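Local coordinates for protein CELL division inhibitor (Pyrococcus furiosus, PDB 1G3Q) that probably binds and hydrolyses ATP as a MinD-type ATPase of cell division control, and here holds ADP and a magnesium ion, at residues I5-G10 against T17-N22; D118-L123 against M128-S133; F168-Y173 against E183-V188. All coordinates share one frame; numbering follows the deposited sequence.

Contact 1 of 3, residues I5-G10 against T17-N22. With MG (magnesium ion), chain B; ADP (adenosine-5'-diphosphate), chain C.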
loop_
_atom_site.group_PDB
_atom_site.type_symbol
_atom_site.label_atom_id
_atom_site.label_comp_id
_atom_site.label_asym_id
_atom_site.label_seq_id
_atom_site.Cartn_x
_atom_site.Cartn_y
_atom_site.Cartn_z
ATOM N N ILE A 5 2.988 6.319 -5.215
ATOM C CA ILE A 5 2.315 5.120 -5.683
ATOM C C ILE A 5 1.143 4.687 -4.806
ATOM O O ILE A 5 1.305 4.450 -3.606
ATOM C CB ILE A 5 3.312 3.949 -5.755
ATOM C CG1 ILE A 5 4.548 4.366 -6.562
ATOM C CG2 ILE A 5 2.638 2.735 -6.366
ATOM C CD1 ILE A 5 5.636 3.293 -6.623
ATOM N N SER A 6 -0.034 4.576 -5.412
ATOM C CA SER A 6 -1.219 4.143 -4.684
ATOM C C SER A 6 -1.310 2.620 -4.726
ATOM O O SER A 6 -1.253 2.016 -5.799
ATOM C CB SER A 6 -2.482 4.754 -5.300
ATOM O OG SER A 6 -2.458 6.169 -5.217
ATOM N N ILE A 7 -1.436 2.005 -3.552
ATOM C CA ILE A 7 -1.549 0.552 -3.437
ATOM C C ILE A 7 -3.051 0.324 -3.361
ATOM O O ILE A 7 -3.676 0.635 -2.351
ATOM C CB ILE A 7 -0.872 0.043 -2.146
ATOM C CG1 ILE A 7 0.552 0.603 -2.053
ATOM C CG2 ILE A 7 -0.844 -1.479 -2.131
ATOM C CD1 ILE A 7 1.434 0.276 -3.249
ATOM N N VAL A 8 -3.622 -0.233 -4.424
ATOM C CA VAL A 8 -5.072 -0.400 -4.501
ATOM C C VAL A 8 -5.603 -1.798 -4.770
ATOM O O VAL A 8 -4.849 -2.726 -5.059
ATOM C CB VAL A 8 -5.631 0.524 -5.603
ATOM C CG1 VAL A 8 -5.079 1.933 -5.425
ATOM C CG2 VAL A 8 -5.238 -0.017 -6.981
ATOM N N SER A 9 -6.924 -1.927 -4.685
ATOM C CA SER A 9 -7.591 -3.198 -4.933
ATOM C C SER A 9 -9.089 -3.025 -5.132
ATOM O O SER A 9 -9.669 -2.000 -4.760
ATOM C CB SER A 9 -7.356 -4.165 -3.775
ATOM O OG SER A 9 -7.956 -5.417 -4.051
ATOM N N GLY A 10 -9.710 -4.040 -5.722
ATOM C CA GLY A 10 -11.141 -4.003 -5.943
ATOM C C GLY A 10 -11.856 -4.490 -4.700
ATOM O O GLY A 10 -13.021 -4.171 -4.475
ATOM N N THR A 17 -2.377 -3.420 2.800
ATOM C CA THR A 17 -1.522 -2.980 3.894
ATOM C C THR A 17 -0.244 -3.805 3.944
ATOM O O THR A 17 0.844 -3.264 4.167
ATOM C CB THR A 17 -2.266 -3.063 5.237
ATOM O OG1 THR A 17 -3.364 -2.149 5.202
ATOM C CG2 THR A 17 -1.347 -2.669 6.397
ATOM N N THR A 18 -0.378 -5.109 3.712
ATOM C CA THR A 18 0.763 -6.020 3.717
ATOM C C THR A 18 1.766 -5.655 2.619
ATOM O O THR A 18 2.979 -5.640 2.849
ATOM C CB THR A 18 0.309 -7.480 3.517
ATOM O OG1 THR A 18 -0.548 -7.870 4.599
ATOM C CG2 THR A 18 1.508 -8.415 3.473
ATOM N N VAL A 19 1.262 -5.366 1.424
ATOM C CA VAL A 19 2.136 -4.987 0.321
ATOM C C VAL A 19 2.771 -3.631 0.626
ATOM O O VAL A 19 3.971 -3.449 0.439
ATOM C CB VAL A 19 1.357 -4.920 -1.013
ATOM C CG1 VAL A 19 2.221 -4.302 -2.110
ATOM C CG2 VAL A 19 0.941 -6.320 -1.423
ATOM N N THR A 20 1.971 -2.683 1.110
ATOM C CA THR A 20 2.498 -1.360 1.436
ATOM C C THR A 20 3.655 -1.466 2.432
ATOM O O THR A 20 4.732 -0.915 2.208
ATOM C CB THR A 20 1.420 -0.448 2.065
ATOM O OG1 THR A 20 0.318 -0.298 1.159
ATOM C CG2 THR A 20 2.008 0.925 2.367
ATOM N N ALA A 21 3.417 -2.169 3.536
ATOM C CA ALA A 21 4.425 -2.341 4.580
ATOM C C ALA A 21 5.684 -3.075 4.111
ATOM O O ALA A 21 6.798 -2.598 4.329
ATOM C CB ALA A 21 3.815 -3.067 5.779
ATOM N N ASN A 22 5.518 -4.233 3.475
ATOM C CA ASN A 22 6.679 -4.989 3.011
ATOM C C ASN A 22 7.458 -4.281 1.905
ATOM O O ASN A 22 8.690 -4.283 1.913
ATOM C CB ASN A 22 6.270 -6.389 2.544
ATOM C CG ASN A 22 6.005 -7.335 3.707
ATOM O OD1 ASN A 22 4.892 -7.402 4.232
ATOM N ND2 ASN A 22 7.036 -8.056 4.124
HETATM MG MG MG B . -5.439 -2.659 4.969
HETATM P PB ADP C . -6.023 -5.398 3.159
HETATM O O1B ADP C . -7.344 -5.308 3.745
HETATM O O2B ADP C . -6.133 -5.563 1.701
HETATM O O3B ADP C . -4.971 -4.167 3.510
HETATM P PA ADP C . -4.152 -6.954 4.603
HETATM O O1A ADP C . -4.327 -6.486 5.934
HETATM O O2A ADP C . -2.935 -6.499 3.985
HETATM O O3A ADP C . -5.333 -6.677 3.692
HETATM O "O5'" ADP C . -4.094 -8.453 4.697
HETATM C "C5'" ADP C . -5.171 -9.281 5.284
HETATM C "C4'" ADP C . -4.631 -10.383 6.121
HETATM O "O4'" ADP C . -4.061 -11.447 5.305
HETATM C "C3'" ADP C . -3.520 -9.992 7.044
HETATM O "O3'" ADP C . -3.733 -10.541 8.342
HETATM C "C2'" ADP C . -2.255 -10.546 6.463
HETATM O "O2'" ADP C . -1.254 -10.930 7.402
HETATM C "C1'" ADP C . -2.679 -11.710 5.672
HETATM N N9 ADP C . -1.962 -11.860 4.375
HETATM C C8 ADP C . -1.799 -11.001 3.277
HETATM N N7 ADP C . -1.092 -11.473 2.291
HETATM C C5 ADP C . -0.745 -12.730 2.729
HETATM C C6 ADP C . 0.025 -13.772 2.138
HETATM N N6 ADP C . 0.558 -13.600 0.928
HETATM N N1 ADP C . 0.199 -14.957 2.857
HETATM C C2 ADP C . -0.357 -15.109 4.098
HETATM N N3 ADP C . -1.101 -14.170 4.732
HETATM C C4 ADP C . -1.262 -13.000 4.000
HETATM O O HOH W 1 -5.376 -4.133 6.855
HETATM O O HOH W 2 -5.671 -0.989 3.223
HETATM O O HOH W 3 -7.920 -2.927 4.958
HETATM O O HOH W 4 -5.947 -0.952 6.529
#

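Contact 2 of 3, residues D118-L123 against M128-S133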
loop_
_atom_site.group_PDB
_atom_site.type_symbol
_atom_site.label_atom_id
_atom_site.label_comp_id
_atom_site.label_asym_id
_atom_site.label_seq_id
_atom_site.Cartn_x
_atom_site.Cartn_y
_atom_site.Cartn_z
ATOM N N ASP A 118 -1.386 3.328 1.304
ATOM C CA ASP A 118 -2.204 2.160 1.608
ATOM C C ASP A 118 -3.637 2.669 1.466
ATOM O O ASP A 118 -4.089 3.490 2.261
ATOM C CB ASP A 118 -1.936 1.709 3.047
ATOM C CG ASP A 118 -2.663 0.427 3.410
ATOM O OD1 ASP A 118 -3.367 -0.145 2.545
ATOM O OD2 ASP A 118 -2.521 -0.006 4.575
ATOM N N CYS A 119 -4.347 2.191 0.451
ATOM C CA CYS A 119 -5.713 2.649 0.213
ATOM C C CYS A 119 -6.807 1.673 0.601
ATOM O O CYS A 119 -6.601 0.460 0.630
ATOM C CB CYS A 119 -5.914 2.977 -1.274
ATOM S SG CYS A 119 -4.764 4.160 -1.989
ATOM N N PRO A 120 -7.987 2.200 0.948
ATOM C CA PRO A 120 -9.071 1.287 1.297
ATOM C C PRO A 120 -9.503 0.779 -0.079
ATOM O O PRO A 120 -9.209 1.418 -1.089
ATOM C CB PRO A 120 -10.109 2.206 1.939
ATOM C CG PRO A 120 -9.870 3.520 1.267
ATOM C CD PRO A 120 -8.363 3.601 1.204
ATOM N N ALA A 121 -10.180 -0.358 -0.135
ATOM C CA ALA A 121 -10.604 -0.893 -1.422
ATOM C C ALA A 121 -11.885 -0.238 -1.924
ATOM O O ALA A 121 -12.574 0.460 -1.182
ATOM C CB ALA A 121 -10.807 -2.394 -1.310
ATOM N N GLY A 122 -12.189 -0.452 -3.200
ATOM C CA GLY A 122 -13.415 0.085 -3.757
ATOM C C GLY A 122 -13.340 1.390 -4.519
ATOM O O GLY A 122 -12.262 1.876 -4.870
ATOM N N LEU A 123 -14.516 1.963 -4.761
ATOM C CA LEU A 123 -14.628 3.201 -5.510
ATOM C C LEU A 123 -15.425 4.281 -4.788
ATOM O O LEU A 123 -15.796 5.285 -5.395
ATOM C CB LEU A 123 -15.265 2.910 -6.871
ATOM C CG LEU A 123 -14.500 1.922 -7.757
ATOM C CD1 LEU A 123 -15.389 1.477 -8.904
ATOM C CD2 LEU A 123 -13.220 2.572 -8.278
ATOM N N MET A 128 -11.536 6.582 -3.338
ATOM C CA MET A 128 -11.161 7.444 -4.454
ATOM C C MET A 128 -10.213 8.560 -4.028
ATOM O O MET A 128 -9.241 8.855 -4.725
ATOM C CB MET A 128 -12.407 8.053 -5.100
ATOM C CG MET A 128 -13.291 7.059 -5.835
ATOM S SD MET A 128 -12.454 6.226 -7.205
ATOM C CE MET A 128 -11.937 7.612 -8.190
ATOM N N SER A 129 -10.497 9.179 -2.887
ATOM C CA SER A 129 -9.665 10.268 -2.379
ATOM C C SER A 129 -8.229 9.813 -2.139
ATOM O O SER A 129 -7.281 10.548 -2.407
ATOM C CB SER A 129 -10.245 10.812 -1.073
ATOM O OG SER A 129 -11.561 11.292 -1.267
ATOM N N ALA A 130 -8.078 8.597 -1.631
ATOM C CA ALA A 130 -6.758 8.053 -1.349
ATOM C C ALA A 130 -6.045 7.678 -2.643
ATOM O O ALA A 130 -4.931 8.135 -2.899
ATOM C CB ALA A 130 -6.880 6.828 -0.435
ATOM N N MET A 131 -6.690 6.856 -3.464
ATOM C CA MET A 131 -6.092 6.422 -4.722
ATOM C C MET A 131 -5.695 7.597 -5.607
ATOM O O MET A 131 -4.619 7.590 -6.208
ATOM C CB MET A 131 -7.055 5.511 -5.490
ATOM C CG MET A 131 -7.429 4.239 -4.747
ATOM S SD MET A 131 -8.395 3.110 -5.764
ATOM C CE MET A 131 -9.982 3.977 -5.794
ATOM N N LEU A 132 -6.560 8.606 -5.681
ATOM C CA LEU A 132 -6.291 9.773 -6.511
ATOM C C LEU A 132 -5.212 10.692 -5.954
ATOM O O LEU A 132 -4.899 11.726 -6.555
ATOM C CB LEU A 132 -7.577 10.568 -6.750
ATOM C CG LEU A 132 -8.608 9.866 -7.642
ATOM C CD1 LEU A 132 -9.858 10.729 -7.764
ATOM C CD2 LEU A 132 -8.005 9.609 -9.011
ATOM N N SER A 133 -4.649 10.322 -4.806
ATOM C CA SER A 133 -3.580 11.110 -4.201
ATOM C C SER A 133 -2.247 10.674 -4.803
ATOM O O SER A 133 -1.225 11.335 -4.613
ATOM C CB SER A 133 -3.541 10.907 -2.680
ATOM O OG SER A 133 -4.660 11.500 -2.045
#

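Contact 3 of 3, residues F168-Y173 against E183-V188. With ADP (adenosine-5'-diphosphate), chain C.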
loop_
_atom_site.group_PDB
_atom_site.type_symbol
_atom_site.label_atom_id
_atom_site.label_comp_id
_atom_site.label_asym_id
_atom_site.label_seq_id
_atom_site.Cartn_x
_atom_site.Cartn_y
_atom_site.Cartn_z
ATOM N N PHE A 168 0.248 -5.194 -11.698
ATOM C CA PHE A 168 -0.418 -5.775 -10.543
ATOM C C PHE A 168 0.393 -6.836 -9.812
ATOM O O PHE A 168 1.362 -7.385 -10.341
ATOM C CB PHE A 168 -1.780 -6.352 -10.957
ATOM C CG PHE A 168 -1.703 -7.686 -11.658
ATOM C CD1 PHE A 168 -2.036 -8.860 -10.986
ATOM C CD2 PHE A 168 -1.325 -7.768 -12.997
ATOM C CE1 PHE A 168 -1.998 -10.095 -11.634
ATOM C CE2 PHE A 168 -1.283 -8.999 -13.656
ATOM C CZ PHE A 168 -1.620 -10.164 -12.973
ATOM N N VAL A 169 -0.019 -7.100 -8.577
ATOM C CA VAL A 169 0.615 -8.100 -7.733
ATOM C C VAL A 169 -0.421 -9.182 -7.475
ATOM O O VAL A 169 -1.553 -8.886 -7.088
ATOM C CB VAL A 169 1.045 -7.502 -6.370
ATOM C CG1 VAL A 169 1.586 -8.604 -5.462
ATOM C CG2 VAL A 169 2.098 -6.421 -6.580
ATOM N N LEU A 170 -0.044 -10.434 -7.710
ATOM C CA LEU A 170 -0.950 -11.549 -7.472
ATOM C C LEU A 170 -0.590 -12.068 -6.089
ATOM O O LEU A 170 0.349 -12.845 -5.933
ATOM C CB LEU A 170 -0.745 -12.648 -8.517
ATOM C CG LEU A 170 -1.686 -13.853 -8.437
ATOM C CD1 LEU A 170 -3.126 -13.399 -8.646
ATOM C CD2 LEU A 170 -1.292 -14.873 -9.499
ATOM N N ASN A 171 -1.340 -11.628 -5.087
ATOM C CA ASN A 171 -1.069 -12.022 -3.714
ATOM C C ASN A 171 -1.861 -13.234 -3.234
ATOM O O ASN A 171 -2.916 -13.568 -3.779
ATOM C CB ASN A 171 -1.316 -10.825 -2.788
ATOM C CG ASN A 171 -0.907 -11.100 -1.355
ATOM O OD1 ASN A 171 0.130 -11.714 -1.103
ATOM N ND2 ASN A 171 -1.713 -10.634 -0.407
ATOM N N ARG A 172 -1.321 -13.891 -2.211
ATOM C CA ARG A 172 -1.939 -15.062 -1.606
ATOM C C ARG A 172 -2.104 -16.220 -2.588
ATOM O O ARG A 172 -3.086 -16.962 -2.536
ATOM C CB ARG A 172 -3.287 -14.668 -1.005
ATOM C CG ARG A 172 -3.221 -13.330 -0.279
ATOM C CD ARG A 172 -4.308 -13.171 0.758
ATOM N NE ARG A 172 -4.173 -14.135 1.847
ATOM C CZ ARG A 172 -4.896 -14.101 2.961
ATOM N NH1 ARG A 172 -5.799 -13.147 3.133
ATOM N NH2 ARG A 172 -4.726 -15.024 3.897
ATOM N N TYR A 173 -1.132 -16.378 -3.480
ATOM C CA TYR A 173 -1.187 -17.454 -4.458
ATOM C C TYR A 173 -0.772 -18.774 -3.819
ATOM O O TYR A 173 0.254 -18.853 -3.147
ATOM C CB TYR A 173 -0.269 -17.155 -5.644
ATOM C CG TYR A 173 -0.327 -18.220 -6.715
ATOM C CD1 TYR A 173 -1.484 -18.414 -7.470
ATOM C CD2 TYR A 173 0.758 -19.063 -6.947
ATOM C CE1 TYR A 173 -1.561 -19.424 -8.430
ATOM C CE2 TYR A 173 0.692 -20.078 -7.905
ATOM C CZ TYR A 173 -0.470 -20.251 -8.641
ATOM O OH TYR A 173 -0.539 -21.249 -9.584
ATOM N N GLU A 183 0.087 -16.734 -15.130
ATOM C CA GLU A 183 0.019 -16.470 -16.564
ATOM C C GLU A 183 -1.415 -16.143 -16.979
ATOM O O GLU A 183 -1.648 -15.223 -17.760
ATOM C CB GLU A 183 0.539 -17.677 -17.352
ATOM C CG GLU A 183 0.841 -17.379 -18.814
ATOM C CD GLU A 183 1.471 -18.561 -19.534
ATOM O OE1 GLU A 183 2.542 -19.033 -19.087
ATOM O OE2 GLU A 183 0.900 -19.014 -20.549
ATOM N N ALA A 184 -2.373 -16.892 -16.439
ATOM C CA ALA A 184 -3.784 -16.680 -16.745
ATOM C C ALA A 184 -4.305 -15.415 -16.070
ATOM O O ALA A 184 -5.138 -14.699 -16.628
ATOM C CB ALA A 184 -4.601 -17.881 -16.294
ATOM N N ALA A 185 -3.815 -15.144 -14.865
ATOM C CA ALA A 185 -4.236 -13.959 -14.129
ATOM C C ALA A 185 -3.806 -12.708 -14.884
ATOM O O ALA A 185 -4.558 -11.740 -14.973
ATOM C CB ALA A 185 -3.630 -13.964 -12.730
ATOM N N GLU A 186 -2.593 -12.731 -15.426
ATOM C CA GLU A 186 -2.084 -11.591 -16.176
ATOM C C GLU A 186 -2.915 -11.406 -17.438
ATOM O O GLU A 186 -3.233 -10.283 -17.823
ATOM C CB GLU A 186 -0.616 -11.803 -16.549
ATOM C CG GLU A 186 -0.003 -10.647 -17.323
ATOM C CD GLU A 186 1.485 -10.827 -17.558
ATOM O OE1 GLU A 186 1.875 -11.849 -18.164
ATOM O OE2 GLU A 186 2.266 -9.949 -17.138
ATOM N N ASP A 187 -3.266 -12.519 -18.071
ATOM C CA ASP A 187 -4.071 -12.492 -19.287
ATOM C C ASP A 187 -5.407 -11.814 -18.995
ATOM O O ASP A 187 -5.971 -11.140 -19.856
ATOM C CB ASP A 187 -4.296 -13.923 -19.796
ATOM C CG ASP A 187 -5.119 -13.974 -21.079
ATOM O OD1 ASP A 187 -4.800 -13.228 -22.030
ATOM O OD2 ASP A 187 -6.081 -14.771 -21.138
ATOM N N VAL A 188 -5.899 -11.984 -17.772
ATOM C CA VAL A 188 -7.167 -11.389 -17.359
ATOM C C VAL A 188 -7.030 -9.914 -16.994
ATOM O O VAL A 188 -7.795 -9.076 -17.469
ATOM C CB VAL A 188 -7.758 -12.130 -16.137
ATOM C CG1 VAL A 188 -8.992 -11.401 -15.630
ATOM C CG2 VAL A 188 -8.105 -13.558 -16.515
HETATM P PB ADP C . -6.023 -5.398 3.159
HETATM O O1B ADP C . -7.344 -5.308 3.745
HETATM O O2B ADP C . -6.133 -5.563 1.701
HETATM O O3B ADP C . -4.971 -4.167 3.510
HETATM P PA ADP C . -4.152 -6.954 4.603
HETATM O O1A ADP C . -4.327 -6.486 5.934
HETATM O O2A ADP C . -2.935 -6.499 3.985
HETATM O O3A ADP C . -5.333 -6.677 3.692
HETATM O "O5'" ADP C . -4.094 -8.453 4.697
HETATM C "C5'" ADP C . -5.171 -9.281 5.284
HETATM C "C4'" ADP C . -4.631 -10.383 6.121
HETATM O "O4'" ADP C . -4.061 -11.447 5.305
HETATM C "C3'" ADP C . -3.520 -9.992 7.044
HETATM O "O3'" ADP C . -3.733 -10.541 8.342
HETATM C "C2'" ADP C . -2.255 -10.546 6.463
HETATM O "O2'" ADP C . -1.254 -10.930 7.402
HETATM C "C1'" ADP C . -2.679 -11.710 5.672
HETATM N N9 ADP C . -1.962 -11.860 4.375
HETATM C C8 ADP C . -1.799 -11.001 3.277
HETATM N N7 ADP C . -1.092 -11.473 2.291
HETATM C C5 ADP C . -0.745 -12.730 2.729
HETATM C C6 ADP C . 0.025 -13.772 2.138
HETATM N N6 ADP C . 0.558 -13.600 0.928
HETATM N N1 ADP C . 0.199 -14.957 2.857
HETATM C C2 ADP C . -0.357 -15.109 4.098
HETATM N N3 ADP C . -1.101 -14.170 4.732
HETATM C C4 ADP C . -1.262 -13.000 4.000
#

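Contact 1 of 3, residues I5-G10 against T17-N22
No flat group takes part where I7 meets V19 and T20; beta-branched side chains of strand 3-8 and helix 16-29 do the touching, T20 contributing a hydroxyl. I7 reaches across with CG1, which lies 3.3 Å from T20 OG1, while its other branch, CG2, is 4.2 Å from V19 CG1. T20 thus turns a hydroxyl, not a methyl, to the isoleucine. OG1 sits beside its own backbone N (chi1 -59°), and this aims it back along the helix at the carbonyl O of K16, with which it is hydrogen-bonded. The polar atom is therefore satisfied although it rests on hydrocarbon. I7 also packs against L138 and V140 of strand 136-141.

One turn nearer the start of the helix the chemistry changes. T17 N gives a nearly straight hydrogen bond to ADP O3B (2.8 Å, 165°), and T17 OG1 binds magnesium at 2.1 Å. O3B is a second ligand, next to OG1 in the coordination octahedron, and four waters fill the remaining places. T18 holds the alpha phosphate twice: both its backbone N and its OG1, the latter at 2.8 Å, donate to ADP O2A. A strand packed through one isoleucine on a helix whose first turn grips phosphates and metal is the strand-loop-helix of the P-loop (Walker A) nucleotide site.

Contact 2 of 3, residues D118-L123 against M128-S133
M128 meets L123 where the loop following strand 114-118, which probably corresponds to the Walker B and switch II region of P-loop NTPases, folds back on helix 125-131. M128 CG presses on the backbone, 3.1 Å from L123 O, a close approach for carbon and oxygen. The chain then bends at both chi2 and chi3, bringing SD to 3.9 Å from L123 CD2. With M128 cut back to an alanine, L123 CD2 would probably lose its sulfur neighbour, and a gap is likely to open toward V157 of helix 145-160.

The next residue to touch the loop is A130. Its CB faces the loop and rests against two partners, C119 SG at 3.7 Å and P120 CD at 3.9 Å. C119 SG also reaches M131, 3.8 Å from its CG. M131 runs straight through chi2 (-173°) and bends only at chi3, which carries CE up the loop to G122 O at 3.2 Å. That carbonyl oxygen is buried by the contact and finds no polar partner in the model. G122 itself has backbone angles at which a side chain would strike the preceding carbonyl. Beyond M131 the helix finishes, and S133 OG donates to S129 O at 2.8 Å, lying in the carbonyl plane.

Contact 3 of 3, residues F168-Y173 against E183-V188
Strand 168-171 and helix 183-188 run at 139° to each other, nearer antiparallel than parallel, with their axes 9.9 Å apart at closest approach. F168 and L170, alternate residues of the strand, bridge the gap. The F168 ring arrives edge first: CZ is 3.5 Å from E186 CA, which lies near the ring plane. Its chi1 of 78° sets CG between backbone N and carbonyl carbon, a crowded position that carries the ring out toward the helix. The E186 side chain crosses the ring at about a right angle, and its extended chain ends in OE2, hydrogen-bonded to L193 N on the next strand. L170 spreads its two methyls over A185, with CD2 at 4.1 Å and CD1 at 4.2 Å from A185 CB. Strand 164-173, this helix and strand 193-198 form a beta-alpha-beta unit, and the contact seats its helix on the sheet.

N171, the residue after L170, turns to the nucleotide instead. Its ND2 donates to ADP N7 (2.9 Å, 167°), while its OD1 accepts from ADP N6 at 2.8 Å. R172 lays one guanidinium face by the ribose and adenine, NH1 being 3.3 Å from ADP O4', and its NE is salt-bridged to E199. Apolar packing thus holds the helix, whereas the donor and acceptor of the amide match N7 and N6 of adenine, consistent with recognition of that base.

Followed from the N terminus, the three contacts come in series, neither nesting nor crossing. Contact 1 closes the phosphate-binding loop of residues 11-16, contact 2 the short connection 124-127, and contact 3 the longer excursion 174-182. Strands 114-118 and 3-8 are neighbours in the sheet, and contacts 1 and 2 touch: M131, at the end of helix 125-131, packs on V8 of strand 3-8, and its O is probably hydrogen-bonded to S6 OG. Contact 3 stands farther along the same sheet, beyond strand 136-141, its nearest atoms about 5 Å from contact 1 and about 11 Å from contact 2. ADP spans the first gap, with its phosphates at contact 1 and its adenine at contact 3.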